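PDB 1XTP: Lmaj004091aaa from Leishmania major, which probably catalyses transfer of methyl groups from S-adenosyl-L-methionine to the N-terminal amino group of proteins that begin X-Pro-Lys. Local coordinates for residues A147-A152 with I162-T167; K178-C183 with G191-K196; K25-T30 with W34-T39; L111-Y116 with M139-F144. All coordinates share one frame; numbering follows the deposited sequence.

Contacts 1, 2 and 4 belong to one Rossmann-like methyltransferase sheet, whereas contact 3 lies in the N-terminal part of the chain, the Trp34 side chain about 11 Å from the ligand. Contact 1 holds the ligand between the loop after strand 141-146, which takes the adenine, and the carboxyl end of strand 159-165, which takes the ribose O4' and the amino group. Contact 2, its centre about 9 Å from that of contact 1, packs helix 173-186 on strand 191-198, the neighbour of 159-165; the Phe195 side chain is about 10 Å from the ligand. Contact 4 lies at edge strand 141-146, the Thr113 side chain about 13 Å from the ligand; its Leu112 packs on Val163 of contact 1.

Contact 1: residues A147-A152 with I162-T167; sequences ASMETA and IVIQWT. With SAI (S-adenosyl-L-homoselenocysteine), chain B.
Met149 is the residue of 147-152 that meets 162-167. Ser148, small enough to let the purine come near, places its CB 3.7 Å from ligand N1. At Met149 the backbone N donates to that same N1 over 3.0 Å, nearly straight at 171°. The selenomethionine side chain then passes over one face of the adenine at its N1 edge toward the strand: SE lies 3.9 Å from Ile164 CG2, and a bend at chi3 (-72°) swings CE to 3.3 Å from Thr167 O, tip to tip with the Thr167 side chain. A long, flexible, apolar chain suits this gap. As in other Rossmann-like methyltransferases, the loop after the third strand of the sheet, 141-146, thus reads the adenine; the carboxyl end of strand 159-165 receives the ribose ring oxygen and the amino group, while Glu123, Gly101 and Arg106 also bind the ligand. Glu150, bent at chi2, brings OE1 to 3.0 Å from ligand N6, while its OE2 is held by Tyr43. These two bonds match the pattern of adenine. From the strand segment, Thr167 OG1 donates to the ribose O4' at 3.1 Å, and Gln165 O accepts from the ligand amino N at 3.0 Å.

Contact 2: residues K178-C183 with G191-K196; sequences KFFKHC and GYIFFK
Phe180 and Phe195 form a T-shaped pair: the edge of the Phe180 ring points into the face of Phe195, with planes at 84° and centroids 5.2 Å apart. Phe180 CZ stands over the centre of the Phe195 ring, and 3.9 Å separates it from Phe195 CD1. Phe195 has CG anti to its backbone N (chi1 176°), which raises the ring from the strand toward the helix and presents that face. Phe180 also stacks with Phe176, and Phe195 packs edge-to-face with Tyr221. Large flat side chains suit a helix axis that lies 9.9 Å from the strand. The two segments are the helix and second strand of a beta-alpha-beta crossover: strand 159-165, helix 173-186 and strand 191-198 follow one another, and the two strands lie parallel and adjacent in the Rossmann-like sheet, with segment 178-183 running at 149° to segment 191-196. Two residues before Phe195, Ile193 extends its CD1 methyl toward the helix, 3.7 Å from Cys183 CB and touching the backbone O of Phe180. Cys183 is small, so the helix approaches most closely here, its CA 7.3 Å from that of Ile193. The branched isoleucine also meets the Phe180 ring at CD2.

Contact 3: residues K25-T30 with W34-T39; sequences KTYRST and WKAELT
The Tyr27 ring and the Glu37 carboxylate stand almost perpendicular, their planes 88° apart, with two waters joining them and one of these lying in the plane of the tyrosine ring at its edge. Ala36 CB approaches the ring obliquely, 4.0 Å from Tyr27 CE1, and comes to 3.6 Å from Tyr27 OH. The Trp34 indole packs edge-to-face with Trp49, and its NE1 is hydrogen-bonded to Asp173. Strand 26-27 leads through the N-cap Ser29, whose OG caps the N of Glu32, into helix 30-37, and Ala36 and Glu37 on that helix meet Tyr27 of the strand. The water in the ring plane accepts from Tyr27 OH and donates to Glu37 OE2, each at 2.6 Å; the other donates to both groups over longer bonds. Tyrosine suits the place because its ring packs on alanine while its hydroxyl reaches the waters. Glu37 bends at chi2 (-73°), bringing OE2 to them, and the same oxygen makes a salt bridge with Lys209, a positive charge that would favour the ionised form. Lys25, extended along its whole length, sets NZ 3.8 Å from Ala36 CB, where the small alanine lets the lysine end come close. The first helical turn closes through Trp34 N to Thr30 O at 2.9 Å, and the same carbonyl oxygen, Thr30 O, lies 3.1 Å from Trp34 CD1.

Contact 4: residues L111-Y116 with M139-F144; sequences LLTKLY and MPVGKF
Thr113 makes all the direct contacts here, and its tight side faces Met139 and Pro140. The selenomethionine chain, bent at chi3 (72°), lays its CE methyl 3.2 Å from Thr113 OG1, the two side chains crossing at about a right angle. The hydroxyl is hydrogen-bonded to Thr108 O, five residues earlier in the helix, which satisfies it inside an otherwise apolar contact. Thr113 CG2, on the other branch, meets the proline ring at Pro140 CD, 4.1 Å away, and the methyl Val141 CG2 at 4.2 Å. A short, beta-branched residue is apt, offering a methyl to the strand while its hydroxyl returns to the helix. The looser side lies where the main chains diverge: a water bridges them, donating to Tyr116 O at 2.8 Å and to Pro140 O at 2.9 Å. Pro140 is the centre of an inverse gamma turn, closed by Val141 N to Met139 O, and proline's restricted phi suits such a bend. On the helix, Lys114 turns away from the strand and is exposed. The contact thus joins helix 106-115, the connection after the first strand of the sheet, to the start of outermost strand 141-146, as expected in the Rossmann-like fold of S-adenosylmethionine-dependent methyltransferases.

Contact 1: residues A147-A152 with I162-T167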
# COMPACT_ATOMS: atom_id res chain seq x y z
N ALA A 147 -6.43 -9.30 9.35
CA ALA A 147 -6.67 -9.84 8.04
C ALA A 147 -5.68 -9.26 7.05
O ALA A 147 -5.11 -8.20 7.29
CB ALA A 147 -8.11 -9.54 7.61
N SER A 148 -5.46 -9.98 5.95
CA SER A 148 -4.78 -9.41 4.79
C SER A 148 -5.79 -8.61 3.98
O SER A 148 -7.00 -8.82 4.09
CB SER A 148 -4.18 -10.52 3.94
OG SER A 148 -3.29 -11.33 4.70
N MSE A 149 -5.28 -7.69 3.17
CA MSE A 149 -6.12 -6.83 2.35
C MSE A 149 -6.97 -7.68 1.42
O MSE A 149 -8.17 -7.42 1.26
CB MSE A 149 -5.28 -5.85 1.52
CG MSE A 149 -4.72 -4.66 2.29
SE MSE A 149 -3.51 -3.57 1.19
CE MSE A 149 -1.94 -4.80 1.10
N GLU A 150 -6.34 -8.69 0.83
CA GLU A 150 -6.97 -9.50 -0.21
C GLU A 150 -8.03 -10.48 0.33
O GLU A 150 -8.74 -11.12 -0.47
CB GLU A 150 -5.92 -10.22 -1.07
CG GLU A 150 -5.24 -11.48 -0.45
CD GLU A 150 -4.11 -11.16 0.52
OE1 GLU A 150 -3.78 -9.97 0.70
OE2 GLU A 150 -3.55 -12.10 1.12
N THR A 151 -8.14 -10.59 1.65
CA THR A 151 -9.17 -11.41 2.31
C THR A 151 -10.16 -10.61 3.16
O THR A 151 -11.04 -11.18 3.80
CB THR A 151 -8.50 -12.43 3.23
OG1 THR A 151 -7.78 -11.74 4.26
CG2 THR A 151 -7.55 -13.31 2.42
N ALA A 152 -10.00 -9.29 3.18
CA ALA A 152 -10.81 -8.42 4.03
C ALA A 152 -12.11 -8.04 3.36
O ALA A 152 -12.14 -7.79 2.15
CB ALA A 152 -10.03 -7.18 4.37
N ILE A 162 -8.92 6.00 3.25
CA ILE A 162 -8.41 4.63 3.28
C ILE A 162 -6.94 4.68 2.87
O ILE A 162 -6.60 4.95 1.72
CB ILE A 162 -9.20 3.69 2.35
CG1 ILE A 162 -10.67 3.64 2.77
CG2 ILE A 162 -8.59 2.27 2.35
CD1 ILE A 162 -11.55 2.82 1.87
N VAL A 163 -6.09 4.42 3.85
CA VAL A 163 -4.66 4.52 3.71
C VAL A 163 -4.02 3.19 3.27
O VAL A 163 -4.20 2.18 3.92
CB VAL A 163 -4.04 4.98 5.06
CG1 VAL A 163 -2.53 5.05 4.95
CG2 VAL A 163 -4.61 6.34 5.42
N ILE A 164 -3.30 3.19 2.15
CA ILE A 164 -2.57 2.03 1.69
C ILE A 164 -1.13 2.48 1.42
O ILE A 164 -0.80 2.98 0.34
CB ILE A 164 -3.21 1.40 0.42
CG1 ILE A 164 -4.74 1.23 0.57
CG2 ILE A 164 -2.57 0.03 0.09
CD1 ILE A 164 -5.44 0.72 -0.69
N GLN A 165 -0.26 2.32 2.41
CA GLN A 165 1.10 2.80 2.32
C GLN A 165 2.07 1.69 2.58
O GLN A 165 1.98 1.02 3.61
CB GLN A 165 1.35 3.93 3.32
CG GLN A 165 2.84 4.32 3.40
CD GLN A 165 3.09 5.73 3.93
OE1 GLN A 165 2.15 6.45 4.28
NE2 GLN A 165 4.37 6.12 3.98
N TRP A 166 3.02 1.52 1.65
CA TRP A 166 4.10 0.53 1.77
C TRP A 166 3.56 -0.91 2.01
O TRP A 166 4.18 -1.72 2.71
CB TRP A 166 5.12 0.97 2.84
CG TRP A 166 6.05 2.08 2.35
CD1 TRP A 166 6.55 2.23 1.10
CD2 TRP A 166 6.59 3.15 3.13
NE1 TRP A 166 7.35 3.35 1.04
CE2 TRP A 166 7.40 3.93 2.27
CE3 TRP A 166 6.46 3.53 4.47
CZ2 TRP A 166 8.08 5.06 2.71
CZ3 TRP A 166 7.14 4.67 4.90
CH2 TRP A 166 7.94 5.42 4.02
N THR A 167 2.43 -1.22 1.40
CA THR A 167 1.78 -2.50 1.62
C THR A 167 1.20 -3.08 0.33
O THR A 167 1.14 -4.29 0.18
CB THR A 167 0.75 -2.38 2.79
OG1 THR A 167 0.40 -3.68 3.30
CG2 THR A 167 -0.50 -1.61 2.36
N SAI B . 1.69 0.80 6.57
CA SAI B . 2.55 0.78 7.79
CB SAI B . 3.40 -0.48 7.81
CG SAI B . 4.38 -0.65 6.65
SE SAI B . 5.37 -2.34 6.88
C SAI B . 3.51 1.95 7.86
O SAI B . 3.78 2.61 6.86
OXT SAI B . 4.08 2.24 8.92
C5' SAI B . 4.22 -3.44 5.71
C4' SAI B . 3.04 -4.08 6.46
O4' SAI B . 2.25 -4.74 5.52
C3' SAI B . 3.43 -5.14 7.48
O3' SAI B . 2.82 -4.87 8.72
C2' SAI B . 2.93 -6.46 6.94
O2' SAI B . 2.51 -7.35 7.97
C1' SAI B . 1.78 -5.94 6.11
N9 SAI B . 1.32 -6.85 5.07
C8 SAI B . 2.07 -7.77 4.38
N7 SAI B . 1.27 -8.38 3.51
C5 SAI B . 0.01 -7.86 3.63
C6 SAI B . -1.18 -8.11 2.97
N6 SAI B . -1.23 -9.05 2.02
N1 SAI B . -2.32 -7.40 3.31
C2 SAI B . -2.28 -6.44 4.32
N3 SAI B . -1.08 -6.19 4.96
C4 SAI B . 0.04 -6.88 4.61

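Contact 2: residues K178-C183 with G191-K196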
# COMPACT_ATOMS: atom_id res chain seq x y z
N LYS A 178 -8.81 -5.94 -7.60
CA LYS A 178 -9.95 -6.27 -6.72
C LYS A 178 -10.03 -5.40 -5.48
O LYS A 178 -11.10 -4.88 -5.15
CB LYS A 178 -9.89 -7.74 -6.26
CG LYS A 178 -10.42 -8.72 -7.29
CD LYS A 178 -9.77 -10.11 -7.15
N PHE A 179 -8.91 -5.25 -4.78
CA PHE A 179 -8.92 -4.56 -3.52
C PHE A 179 -9.21 -3.07 -3.66
O PHE A 179 -9.91 -2.52 -2.84
CB PHE A 179 -7.61 -4.74 -2.77
CG PHE A 179 -7.64 -4.18 -1.38
CD1 PHE A 179 -8.50 -4.72 -0.43
CD2 PHE A 179 -6.86 -3.08 -1.04
CE1 PHE A 179 -8.55 -4.18 0.84
CE2 PHE A 179 -6.90 -2.55 0.22
CZ PHE A 179 -7.75 -3.09 1.17
N PHE A 180 -8.70 -2.42 -4.70
CA PHE A 180 -8.90 -0.98 -4.87
C PHE A 180 -10.35 -0.65 -5.22
O PHE A 180 -10.89 0.37 -4.76
CB PHE A 180 -7.92 -0.41 -5.89
CG PHE A 180 -6.59 -0.02 -5.29
CD1 PHE A 180 -5.76 -0.99 -4.72
CD2 PHE A 180 -6.18 1.31 -5.28
CE1 PHE A 180 -4.52 -0.64 -4.16
CE2 PHE A 180 -4.93 1.67 -4.73
CZ PHE A 180 -4.11 0.69 -4.17
N LYS A 181 -10.98 -1.54 -5.98
CA LYS A 181 -12.39 -1.43 -6.33
C LYS A 181 -13.26 -1.67 -5.08
O LYS A 181 -14.26 -1.01 -4.87
CB LYS A 181 -12.73 -2.43 -7.45
CG LYS A 181 -14.16 -2.38 -7.92
CD LYS A 181 -14.42 -3.26 -9.15
N HIS A 182 -12.83 -2.60 -4.22
CA HIS A 182 -13.51 -2.87 -2.97
C HIS A 182 -13.38 -1.69 -1.97
O HIS A 182 -14.32 -1.36 -1.23
CB HIS A 182 -12.94 -4.15 -2.38
CG HIS A 182 -13.70 -4.67 -1.21
ND1 HIS A 182 -15.03 -5.03 -1.29
CD2 HIS A 182 -13.32 -4.89 0.07
CE1 HIS A 182 -15.44 -5.45 -0.11
NE2 HIS A 182 -14.42 -5.38 0.73
N CYS A 183 -12.20 -1.08 -1.94
CA CYS A 183 -11.99 0.15 -1.17
C CYS A 183 -12.87 1.30 -1.65
O CYS A 183 -13.31 2.13 -0.86
CB CYS A 183 -10.54 0.59 -1.24
SG CYS A 183 -9.48 -0.44 -0.31
N GLY A 191 -14.91 10.65 0.51
CA GLY A 191 -13.78 9.81 0.85
C GLY A 191 -12.75 9.71 -0.27
O GLY A 191 -13.07 9.90 -1.44
N TYR A 192 -11.52 9.41 0.10
CA TYR A 192 -10.47 9.12 -0.85
C TYR A 192 -9.68 7.91 -0.38
O TYR A 192 -9.56 7.67 0.84
CB TYR A 192 -9.49 10.28 -0.91
CG TYR A 192 -9.98 11.58 -1.52
CD1 TYR A 192 -10.62 12.54 -0.75
CD2 TYR A 192 -9.72 11.88 -2.84
CE1 TYR A 192 -11.04 13.74 -1.30
CE2 TYR A 192 -10.13 13.11 -3.40
CZ TYR A 192 -10.77 14.02 -2.62
OH TYR A 192 -11.17 15.24 -3.16
N ILE A 193 -9.15 7.14 -1.33
CA ILE A 193 -8.04 6.23 -1.03
C ILE A 193 -6.76 7.05 -1.04
O ILE A 193 -6.46 7.69 -2.02
CB ILE A 193 -7.88 5.10 -2.06
CG1 ILE A 193 -9.09 4.18 -2.06
CG2 ILE A 193 -6.67 4.25 -1.73
CD1 ILE A 193 -9.27 3.41 -3.34
N PHE A 194 -6.02 7.03 0.06
CA PHE A 194 -4.68 7.58 0.06
C PHE A 194 -3.65 6.45 -0.16
O PHE A 194 -3.39 5.65 0.73
CB PHE A 194 -4.42 8.29 1.37
CG PHE A 194 -3.03 8.84 1.50
CD1 PHE A 194 -2.64 9.98 0.80
CD2 PHE A 194 -2.12 8.25 2.37
CE1 PHE A 194 -1.36 10.50 0.95
CE2 PHE A 194 -0.84 8.78 2.53
CZ PHE A 194 -0.46 9.91 1.81
N PHE A 195 -3.07 6.41 -1.36
CA PHE A 195 -2.13 5.36 -1.75
C PHE A 195 -0.73 5.95 -1.83
O PHE A 195 -0.48 6.83 -2.64
CB PHE A 195 -2.56 4.76 -3.08
CG PHE A 195 -1.61 3.72 -3.63
CD1 PHE A 195 -1.05 2.74 -2.81
CD2 PHE A 195 -1.30 3.71 -4.99
CE1 PHE A 195 -0.19 1.78 -3.34
CE2 PHE A 195 -0.45 2.76 -5.53
CZ PHE A 195 0.10 1.78 -4.70
N LYS A 196 0.17 5.47 -0.97
CA LYS A 196 1.55 5.96 -0.91
C LYS A 196 2.50 4.78 -1.04
O LYS A 196 2.47 3.87 -0.24
CB LYS A 196 1.83 6.69 0.40
CG LYS A 196 3.07 7.58 0.37
CD LYS A 196 3.04 8.62 1.50
CE LYS A 196 4.20 9.60 1.45
NZ LYS A 196 4.25 10.47 2.65

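Contact 3: residues K25-T30 with W34-T39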
# COMPACT_ATOMS: atom_id res chain seq x y z
N LYS A 25 16.65 -12.71 -12.25
CA LYS A 25 15.81 -13.33 -13.27
C LYS A 25 14.98 -12.24 -13.94
O LYS A 25 14.44 -11.35 -13.27
CB LYS A 25 14.90 -14.38 -12.66
CG LYS A 25 14.05 -15.14 -13.68
CD LYS A 25 13.11 -16.14 -13.02
CE LYS A 25 12.11 -16.67 -14.04
NZ LYS A 25 11.15 -17.65 -13.47
N THR A 26 14.88 -12.28 -15.26
CA THR A 26 14.20 -11.21 -16.00
C THR A 26 12.96 -11.74 -16.66
O THR A 26 12.84 -12.95 -16.90
CB THR A 26 15.10 -10.56 -17.08
OG1 THR A 26 15.39 -11.52 -18.10
CG2 THR A 26 16.39 -10.02 -16.48
N TYR A 27 12.04 -10.82 -16.94
CA TYR A 27 10.75 -11.13 -17.53
C TYR A 27 10.41 -10.20 -18.66
O TYR A 27 10.64 -9.01 -18.58
CB TYR A 27 9.66 -10.99 -16.47
CG TYR A 27 9.78 -12.01 -15.38
CD1 TYR A 27 9.40 -13.33 -15.60
CD2 TYR A 27 10.27 -11.67 -14.12
CE1 TYR A 27 9.50 -14.27 -14.60
CE2 TYR A 27 10.37 -12.61 -13.12
CZ TYR A 27 9.98 -13.91 -13.37
OH TYR A 27 10.06 -14.85 -12.37
N ARG A 28 9.82 -10.76 -19.69
CA ARG A 28 9.32 -9.98 -20.81
C ARG A 28 8.06 -9.18 -20.46
O ARG A 28 7.80 -8.12 -21.04
CB ARG A 28 9.03 -10.92 -21.98
N SER A 29 7.27 -9.70 -19.53
CA SER A 29 5.97 -9.12 -19.17
C SER A 29 5.57 -9.51 -17.76
O SER A 29 6.14 -10.43 -17.16
CB SER A 29 4.87 -9.58 -20.14
OG SER A 29 4.55 -10.96 -19.95
N THR A 30 4.56 -8.82 -17.23
CA THR A 30 4.01 -9.12 -15.90
C THR A 30 3.25 -10.42 -15.94
O THR A 30 3.22 -11.17 -14.98
CB THR A 30 3.07 -8.04 -15.46
OG1 THR A 30 2.17 -7.77 -16.53
CG2 THR A 30 3.84 -6.77 -15.13
N TRP A 34 3.75 -13.40 -13.23
CA TRP A 34 2.72 -14.00 -12.37
C TRP A 34 2.55 -15.50 -12.62
O TRP A 34 2.20 -16.23 -11.69
CB TRP A 34 1.35 -13.31 -12.54
CG TRP A 34 1.32 -11.86 -12.11
CD1 TRP A 34 0.95 -10.80 -12.89
CD2 TRP A 34 1.70 -11.32 -10.84
NE1 TRP A 34 1.07 -9.62 -12.17
CE2 TRP A 34 1.54 -9.91 -10.92
CE3 TRP A 34 2.20 -11.87 -9.65
CZ2 TRP A 34 1.82 -9.06 -9.85
CZ3 TRP A 34 2.49 -11.02 -8.58
CH2 TRP A 34 2.30 -9.64 -8.69
N LYS A 35 2.78 -15.98 -13.85
CA LYS A 35 2.76 -17.42 -14.11
C LYS A 35 3.90 -18.11 -13.37
O LYS A 35 3.75 -19.24 -12.93
CB LYS A 35 2.82 -17.72 -15.61
CG LYS A 35 1.47 -17.57 -16.31
CD LYS A 35 1.58 -17.52 -17.83
CE LYS A 35 1.81 -18.88 -18.46
NZ LYS A 35 1.86 -18.77 -19.96
N ALA A 36 5.03 -17.41 -13.21
CA ALA A 36 6.18 -17.97 -12.47
C ALA A 36 5.98 -17.89 -10.95
O ALA A 36 6.33 -18.82 -10.22
CB ALA A 36 7.47 -17.24 -12.87
N GLU A 37 5.43 -16.79 -10.49
CA GLU A 37 5.39 -16.50 -9.07
C GLU A 37 4.15 -17.00 -8.34
O GLU A 37 4.17 -17.08 -7.11
CB GLU A 37 5.52 -14.98 -8.86
CG GLU A 37 6.90 -14.44 -9.14
CD GLU A 37 7.93 -14.81 -8.08
OE1 GLU A 37 7.59 -14.87 -6.87
OE2 GLU A 37 9.11 -15.04 -8.45
N LEU A 38 3.05 -17.27 -9.05
CA LEU A 38 1.77 -17.58 -8.40
C LEU A 38 1.41 -19.06 -8.49
O LEU A 38 0.28 -19.42 -8.72
CB LEU A 38 0.63 -16.74 -8.99
CG LEU A 38 0.78 -15.22 -8.89
CD1 LEU A 38 -0.51 -14.56 -9.26
CD2 LEU A 38 1.21 -14.78 -7.49
N THR A 39 2.39 -19.92 -8.26
CA THR A 39 2.17 -21.35 -8.27
C THR A 39 1.74 -21.86 -6.88
O THR A 39 2.06 -21.27 -5.84
CB THR A 39 3.45 -22.09 -8.68
OG1 THR A 39 4.51 -21.75 -7.76
CG2 THR A 39 3.87 -21.69 -10.09
O HOH W 1 10.05 -17.30 -10.47
O HOH W 2 10.84 -13.93 -10.09

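Contact 4: residues L111-Y116 with M139-F144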
# COMPACT_ATOMS: atom_id res chain seq x y z
N LEU A 111 -0.58 10.38 12.43
CA LEU A 111 -1.30 11.21 11.47
C LEU A 111 -2.81 11.11 11.62
O LEU A 111 -3.47 12.11 11.79
CB LEU A 111 -0.89 10.87 10.03
CG LEU A 111 -1.46 11.79 8.92
CD1 LEU A 111 -1.36 13.29 9.25
CD2 LEU A 111 -0.78 11.49 7.62
N LEU A 112 -3.34 9.90 11.55
CA LEU A 112 -4.77 9.76 11.39
C LEU A 112 -5.52 10.14 12.66
O LEU A 112 -6.61 10.75 12.58
CB LEU A 112 -5.13 8.35 10.91
CG LEU A 112 -4.41 7.91 9.63
CD1 LEU A 112 -4.71 6.44 9.33
CD2 LEU A 112 -4.76 8.80 8.44
N THR A 113 -4.93 9.86 13.83
CA THR A 113 -5.56 10.22 15.10
C THR A 113 -5.65 11.75 15.31
O THR A 113 -6.42 12.23 16.15
CB THR A 113 -4.89 9.54 16.32
OG1 THR A 113 -3.48 9.76 16.29
CG2 THR A 113 -5.15 8.04 16.33
N LYS A 114 -4.88 12.51 14.53
CA LYS A 114 -4.96 13.98 14.57
C LYS A 114 -6.00 14.54 13.61
O LYS A 114 -6.40 15.69 13.77
CB LYS A 114 -3.61 14.60 14.22
CG LYS A 114 -2.55 14.38 15.25
CD LYS A 114 -1.20 14.92 14.79
CE LYS A 114 -0.24 15.01 15.97
NZ LYS A 114 1.11 15.54 15.60
N LEU A 115 -6.39 13.76 12.61
CA LEU A 115 -7.27 14.23 11.53
C LEU A 115 -8.65 13.59 11.47
O LEU A 115 -9.58 14.18 10.91
CB LEU A 115 -6.59 13.98 10.19
CG LEU A 115 -5.27 14.66 9.89
CD1 LEU A 115 -4.66 14.06 8.68
CD2 LEU A 115 -5.49 16.15 9.66
N TYR A 116 -8.80 12.38 12.00
CA TYR A 116 -10.05 11.64 11.90
C TYR A 116 -10.62 11.31 13.28
O TYR A 116 -9.89 10.96 14.20
CB TYR A 116 -9.88 10.37 11.04
CG TYR A 116 -9.50 10.76 9.63
CD1 TYR A 116 -8.17 10.96 9.29
CD2 TYR A 116 -10.47 10.98 8.66
CE1 TYR A 116 -7.80 11.35 8.05
CE2 TYR A 116 -10.11 11.38 7.39
CZ TYR A 116 -8.77 11.57 7.09
OH TYR A 116 -8.39 11.98 5.84
N MSE A 139 -6.49 6.19 22.45
CA MSE A 139 -6.54 7.06 21.28
C MSE A 139 -7.83 6.77 20.51
O MSE A 139 -8.44 5.71 20.72
CB MSE A 139 -5.30 6.83 20.41
CG MSE A 139 -4.03 7.00 21.17
SE MSE A 139 -2.44 7.11 20.05
CE MSE A 139 -2.71 8.90 19.29
N PRO A 140 -8.27 7.72 19.65
CA PRO A 140 -9.52 7.54 18.88
C PRO A 140 -9.45 6.45 17.81
O PRO A 140 -9.62 6.72 16.62
CB PRO A 140 -9.76 8.92 18.27
CG PRO A 140 -8.45 9.59 18.27
CD PRO A 140 -7.66 9.04 19.39
N VAL A 141 -9.24 5.23 18.25
CA VAL A 141 -9.11 4.08 17.35
C VAL A 141 -10.34 3.19 17.54
O VAL A 141 -10.91 3.13 18.63
CB VAL A 141 -7.77 3.35 17.61
CG1 VAL A 141 -7.66 2.05 16.80
CG2 VAL A 141 -6.63 4.27 17.29
N GLY A 142 -10.76 2.54 16.46
CA GLY A 142 -11.96 1.70 16.46
C GLY A 142 -11.60 0.23 16.47
O GLY A 142 -11.18 -0.31 17.49
N LYS A 143 -11.74 -0.41 15.31
CA LYS A 143 -11.54 -1.84 15.17
C LYS A 143 -10.09 -2.17 14.82
O LYS A 143 -9.42 -1.42 14.09
CB LYS A 143 -12.45 -2.40 14.07
CG LYS A 143 -13.91 -2.02 14.19
CD LYS A 143 -14.73 -2.43 12.96
N PHE A 144 -9.63 -3.32 15.32
CA PHE A 144 -8.34 -3.92 14.98
C PHE A 144 -8.58 -5.19 14.20
O PHE A 144 -8.86 -6.23 14.80
CB PHE A 144 -7.55 -4.25 16.24
CG PHE A 144 -7.04 -3.04 16.94
CD1 PHE A 144 -7.82 -2.38 17.85
CD2 PHE A 144 -5.78 -2.54 16.65
CE1 PHE A 144 -7.35 -1.22 18.47
CE2 PHE A 144 -5.30 -1.40 17.28
CZ PHE A 144 -6.08 -0.74 18.18
O HOH W 3 -8.54 8.60 14.67